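Local atomic coordinates of exopolyphosphatase (Aquifex aeolicus, PDB entry 1T6C), a protein that probably hydrolyses phosphoanhydride bonds, as in the exopolyphosphatase/guanosine pentaphosphate phosphohydrolase family, and binds a calcium ion. Residues D181-E185 / F251-E257; A221-Y227 / F263-E267. All blocks are in the same frame, centred on the assembly; numbering follows the deposited sequence.

Contact 1 (D181-E185 / F251-E257); sequences DPPTE and FKEIPSE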
# COMPACT_ATOMS: atom_id res chain seq x y z
N ASP A 181 -11.11 -22.12 8.19
CA ASP A 181 -10.85 -21.65 6.84
C ASP A 181 -11.86 -22.25 5.88
O ASP A 181 -11.73 -23.43 5.54
CB ASP A 181 -9.43 -22.04 6.46
CG ASP A 181 -9.04 -21.57 5.10
OD1 ASP A 181 -9.83 -20.87 4.40
OD2 ASP A 181 -7.91 -21.82 4.64
N PRO A 182 -12.87 -21.50 5.45
CA PRO A 182 -13.08 -20.09 5.80
C PRO A 182 -13.74 -19.96 7.17
O PRO A 182 -14.16 -20.97 7.78
CB PRO A 182 -14.05 -19.63 4.72
CG PRO A 182 -14.82 -20.84 4.38
CD PRO A 182 -13.95 -22.03 4.58
N PRO A 183 -13.81 -18.73 7.70
CA PRO A 183 -14.31 -18.54 9.06
C PRO A 183 -15.77 -18.92 9.22
O PRO A 183 -16.54 -18.93 8.27
CB PRO A 183 -14.07 -17.06 9.33
CG PRO A 183 -13.95 -16.43 7.98
CD PRO A 183 -13.35 -17.46 7.11
N THR A 184 -16.15 -19.23 10.45
CA THR A 184 -17.55 -19.44 10.77
C THR A 184 -18.24 -18.10 10.81
O THR A 184 -17.59 -17.05 10.90
CB THR A 184 -17.72 -20.14 12.13
OG1 THR A 184 -17.28 -19.28 13.18
CG2 THR A 184 -16.89 -21.38 12.25
N GLU A 185 -19.57 -18.10 10.78
CA GLU A 185 -20.31 -16.88 10.87
C GLU A 185 -20.05 -16.15 12.16
O GLU A 185 -19.97 -14.93 12.18
CB GLU A 185 -21.83 -17.10 10.72
CG GLU A 185 -22.28 -17.08 9.27
CD GLU A 185 -22.20 -15.68 8.64
OE1 GLU A 185 -21.34 -15.44 7.78
OE2 GLU A 185 -23.01 -14.79 9.03
N PHE A 251 -16.46 -14.63 -0.83
CA PHE A 251 -15.21 -15.20 -0.32
C PHE A 251 -15.38 -15.88 1.03
O PHE A 251 -14.68 -16.83 1.34
CB PHE A 251 -14.12 -14.13 -0.27
CG PHE A 251 -13.50 -13.88 -1.58
CD1 PHE A 251 -13.75 -12.74 -2.27
CD2 PHE A 251 -12.68 -14.84 -2.15
CE1 PHE A 251 -13.15 -12.52 -3.51
CE2 PHE A 251 -12.14 -14.64 -3.40
CZ PHE A 251 -12.36 -13.47 -4.08
N LYS A 252 -16.36 -15.48 1.83
CA LYS A 252 -16.56 -16.13 3.12
C LYS A 252 -17.06 -17.57 2.97
O LYS A 252 -17.01 -18.30 3.93
CB LYS A 252 -17.44 -15.26 4.03
CG LYS A 252 -18.92 -15.37 3.80
CD LYS A 252 -19.65 -14.42 4.79
CE LYS A 252 -21.15 -14.55 4.67
NZ LYS A 252 -21.86 -13.62 5.62
N GLU A 253 -17.49 -17.97 1.78
CA GLU A 253 -17.95 -19.33 1.50
C GLU A 253 -16.92 -20.18 0.78
O GLU A 253 -17.19 -21.34 0.43
CB GLU A 253 -19.20 -19.28 0.62
CG GLU A 253 -20.36 -18.53 1.23
CD GLU A 253 -20.88 -19.13 2.55
OE1 GLU A 253 -21.39 -18.32 3.39
OE2 GLU A 253 -20.77 -20.39 2.75
N ILE A 254 -15.73 -19.62 0.54
CA ILE A 254 -14.70 -20.32 -0.24
C ILE A 254 -13.47 -20.58 0.60
O ILE A 254 -12.84 -19.63 1.10
CB ILE A 254 -14.29 -19.54 -1.52
CG1 ILE A 254 -15.53 -19.16 -2.37
CG2 ILE A 254 -13.25 -20.37 -2.32
CD1 ILE A 254 -15.23 -18.22 -3.53
N PRO A 255 -13.06 -21.84 0.75
CA PRO A 255 -11.81 -22.14 1.43
C PRO A 255 -10.64 -21.44 0.73
O PRO A 255 -10.61 -21.32 -0.48
CB PRO A 255 -11.69 -23.66 1.31
CG PRO A 255 -13.04 -24.16 0.98
CD PRO A 255 -13.70 -23.07 0.24
N SER A 256 -9.66 -21.00 1.51
CA SER A 256 -8.58 -20.17 0.97
C SER A 256 -7.88 -20.80 -0.23
O SER A 256 -7.58 -20.11 -1.19
CB SER A 256 -7.55 -19.80 2.04
OG SER A 256 -6.88 -20.93 2.56
N GLU A 257 -7.63 -22.11 -0.17
CA GLU A 257 -6.91 -22.80 -1.23
C GLU A 257 -7.66 -22.84 -2.56
O GLU A 257 -7.04 -23.03 -3.61
CB GLU A 257 -6.54 -24.23 -0.81
CG GLU A 257 -5.91 -24.36 0.56
CD GLU A 257 -6.89 -24.80 1.64
OE1 GLU A 257 -8.05 -24.32 1.64
OE2 GLU A 257 -6.49 -25.62 2.49
O HOH W 1 -17.53 -17.17 6.52

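Contact 2 (A221-Y227 / F263-E267); sequences ALEYNVY and FRQVE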
# COMPACT_ATOMS: atom_id res chain seq x y z
N ALA A 221 -10.80 -5.39 -10.00
CA ALA A 221 -10.59 -6.27 -11.15
C ALA A 221 -11.64 -7.37 -11.19
O ALA A 221 -12.13 -7.73 -12.24
CB ALA A 221 -9.18 -6.87 -11.10
N LEU A 222 -11.97 -7.95 -10.04
CA LEU A 222 -13.02 -8.98 -9.99
C LEU A 222 -14.39 -8.42 -10.40
O LEU A 222 -15.08 -8.99 -11.28
CB LEU A 222 -13.06 -9.61 -8.59
CG LEU A 222 -11.86 -10.43 -8.16
CD1 LEU A 222 -11.97 -10.81 -6.69
CD2 LEU A 222 -11.73 -11.69 -9.00
N GLU A 223 -14.76 -7.29 -9.81
CA GLU A 223 -16.09 -6.68 -10.07
C GLU A 223 -16.29 -6.34 -11.55
O GLU A 223 -17.35 -6.60 -12.11
CB GLU A 223 -16.31 -5.46 -9.20
CG GLU A 223 -17.62 -4.75 -9.46
CD GLU A 223 -18.84 -5.60 -9.18
OE1 GLU A 223 -18.76 -6.58 -8.40
OE2 GLU A 223 -19.89 -5.28 -9.75
N TYR A 224 -15.24 -5.81 -12.17
CA TYR A 224 -15.29 -5.29 -13.51
C TYR A 224 -14.72 -6.24 -14.56
O TYR A 224 -14.57 -5.84 -15.71
CB TYR A 224 -14.66 -3.91 -13.55
CG TYR A 224 -15.52 -2.93 -12.79
CD1 TYR A 224 -16.77 -2.55 -13.28
CD2 TYR A 224 -15.16 -2.46 -11.51
CE1 TYR A 224 -17.59 -1.67 -12.57
CE2 TYR A 224 -15.98 -1.58 -10.81
CZ TYR A 224 -17.19 -1.18 -11.34
OH TYR A 224 -18.04 -0.36 -10.64
N ASN A 225 -14.46 -7.49 -14.18
CA ASN A 225 -14.02 -8.51 -15.15
C ASN A 225 -12.77 -8.13 -15.89
O ASN A 225 -12.68 -8.30 -17.11
CB ASN A 225 -15.15 -8.82 -16.15
CG ASN A 225 -16.40 -9.26 -15.48
OD1 ASN A 225 -16.39 -10.22 -14.74
ND2 ASN A 225 -17.51 -8.57 -15.76
N VAL A 226 -11.81 -7.60 -15.14
CA VAL A 226 -10.52 -7.18 -15.67
C VAL A 226 -9.53 -8.33 -15.49
O VAL A 226 -9.13 -8.70 -14.36
CB VAL A 226 -9.97 -5.93 -14.97
CG1 VAL A 226 -8.66 -5.50 -15.62
CG2 VAL A 226 -11.00 -4.79 -15.06
N TYR A 227 -9.12 -8.89 -16.62
CA TYR A 227 -8.16 -9.97 -16.61
C TYR A 227 -7.46 -10.01 -17.97
O TYR A 227 -8.15 -10.08 -18.98
CB TYR A 227 -8.87 -11.30 -16.41
CG TYR A 227 -7.96 -12.49 -16.58
CD1 TYR A 227 -7.13 -12.91 -15.55
CD2 TYR A 227 -7.92 -13.17 -17.78
CE1 TYR A 227 -6.30 -13.99 -15.73
CE2 TYR A 227 -7.08 -14.26 -17.95
CZ TYR A 227 -6.29 -14.65 -16.95
OH TYR A 227 -5.44 -15.74 -17.14
N PHE A 263 -11.15 -17.60 -8.74
CA PHE A 263 -11.01 -16.20 -9.15
C PHE A 263 -9.53 -15.94 -9.45
O PHE A 263 -8.75 -15.62 -8.55
CB PHE A 263 -11.54 -15.27 -8.05
CG PHE A 263 -13.02 -15.41 -7.82
CD1 PHE A 263 -13.51 -16.02 -6.66
CD2 PHE A 263 -13.91 -14.97 -8.76
CE1 PHE A 263 -14.88 -16.15 -6.46
CE2 PHE A 263 -15.29 -15.07 -8.55
CZ PHE A 263 -15.77 -15.68 -7.41
N ARG A 264 -9.18 -16.06 -10.73
CA ARG A 264 -7.80 -16.01 -11.19
C ARG A 264 -7.02 -14.78 -10.77
O ARG A 264 -5.80 -14.85 -10.59
CB ARG A 264 -7.78 -16.05 -12.72
CG ARG A 264 -8.13 -17.36 -13.30
CD ARG A 264 -8.05 -17.39 -14.81
NE ARG A 264 -8.73 -18.60 -15.23
CZ ARG A 264 -8.19 -19.80 -15.20
NH1 ARG A 264 -6.91 -19.95 -14.87
NH2 ARG A 264 -8.92 -20.85 -15.58
N GLN A 265 -7.70 -13.66 -10.60
CA GLN A 265 -7.03 -12.41 -10.24
C GLN A 265 -6.50 -12.41 -8.81
O GLN A 265 -5.59 -11.65 -8.49
CB GLN A 265 -7.97 -11.24 -10.46
CG GLN A 265 -8.38 -11.10 -11.92
CD GLN A 265 -9.77 -11.64 -12.21
OE1 GLN A 265 -10.14 -12.75 -11.74
NE2 GLN A 265 -10.58 -10.86 -12.94
N VAL A 266 -7.06 -13.26 -7.96
CA VAL A 266 -6.55 -13.41 -6.59
C VAL A 266 -5.19 -14.08 -6.57
O VAL A 266 -5.07 -15.24 -6.98
CB VAL A 266 -7.56 -14.22 -5.72
CG1 VAL A 266 -7.06 -14.34 -4.30
CG2 VAL A 266 -8.93 -13.51 -5.76
N GLU A 267 -4.16 -13.37 -6.10
CA GLU A 267 -2.85 -14.01 -5.93
C GLU A 267 -2.90 -15.07 -4.86
O GLU A 267 -3.45 -14.83 -3.79
CB GLU A 267 -1.80 -12.99 -5.56
CG GLU A 267 -1.47 -12.02 -6.67
CD GLU A 267 -0.57 -10.90 -6.21
OE1 GLU A 267 -0.17 -10.85 -5.01
OE2 GLU A 267 -0.27 -10.04 -7.06
O HOH W 2 -13.81 -11.06 -12.78

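Contact 1 (D181-E185 / F251-E257)
Pro-182 lays its ring against the turn at 251-254: its CB comes within 3.3 Å of Lys-252 O and also meets Ile-254 O, while CG leans on the same Lys-252 carbonyl. Pro-182 CD lies 3.8 Å from Pro-255 CA. A cis peptide bond precedes Pro-182, and Asp-181, on the other side of it, reaches past Pro-255 to Ser-256. With CG anti to the backbone N (chi1 -178°), the Asp-181 carboxylate grips Ser-256 with both oxygens. Asp-181 OD1 accepts Ser-256 N at 2.9 Å. The bond is fairly straight (154°) and comes from the syn side, tilted 26° out of the carboxylate plane. Asp-181 OD2 takes the hydroxyl, Ser-256 OG, in a very short bond of 2.5 Å. Held at both oxygens, the carboxylate is unlikely to turn freely; the backbone N-H of Ser-256 would probably favour its negative charge, and the nearby Glu-257 OE1 would oppose it. At the other end, Lys-252 stretches out beyond CG and crosses the bent chain of Glu-185, so that NZ forms a salt bridge to Glu-185 OE1 at 2.9 Å, on the syn side but tilted out of the carboxylate plane. Between the two polar ends a water donates to Pro-183 O at 2.7 Å and to Lys-252 O at 2.9 Å, bridging the backbones. Lys-252 also rests on Leu-275 of helix 274-288. Thr-184 is the N-cap of helix 185-199: its side chain caps a backbone N of the first turn, and its own N is bonded by Glu-187 OE1. Residues 251-254 form a type I beta turn closed by Ile-254 N to Phe-251 O. The contact is thus surface packing between two interhelical linkers of the actin-like fold, each leading into a helix, away from the calcium site.

Contact 2 (A221-Y227 / F263-E267)
Tyr-227 turns its ring edge to Gln-265, whose CG lies near the ring plane, while Arg-264 passes obliquely with CD 3.9 Å from Tyr-227 OH, its guanidinium plane inclined 54° to the ring. Leu-222 CD2 approaches the Phe-263 ring obliquely. The Gln-265 amide is the third flat group: Val-226 O lies close to its plane and accepts NE2 at 3.0 Å, N-H...O angle 159°, although NE2 stands above the carbonyl plane rather than on a lone pair. A bend at chi2 (101°) swings the amide back toward the end of helix 214-223. Gln-265 NE2 also donates to a water, 3.2 Å away, which itself donates to Leu-222 O. Leu-222 runs past the glutamine in the opposite direction, its CD2 3.3 Å from Gln-265 OE1 and 3.7 Å from Phe-263 CB; its other methyl, CD1, meets Val-266 CG2. Replacing Gln-265 by an alanine would probably leave Val-226 O without this donor, strip the bridging water of one partner and open a gap beside Leu-222. The helix end is a Schellman motif with Asn-225 as C-prime, closed by Val-226 N to Ala-221 O and a weak Asn-225 N to Leu-222 O, and Gln-265 binds just beyond it. Leu-222, Phe-263 and Val-266 also pack on helix 241-251, where the Phe-263 and Trp-247 rings meet edge-to-face, while Val-226 rests on helix 231-234.

In the fold
From the N terminus the chain comes first to 181-185, the loop leading into helix 185-199, then to 221-227 at the end of helix 214-223. It returns at 251-257, closing contact 1 over 65 intervening residues, and at 263-267, closing contact 2 over 35. The two closures cross, since their segments alternate. Helix 256-262 links the second segments; the centres of contacts 1 and 2 lie about 18 Å apart on the same side of the chain's centre. They meet through side chains: Ile-254 CD1 is 3.6 Å from Phe-263 CE1, and Phe-251 touches Leu-222, Phe-263 and Val-266. Together they tie helices 185-199, 214-223, 241-251 and 256-262.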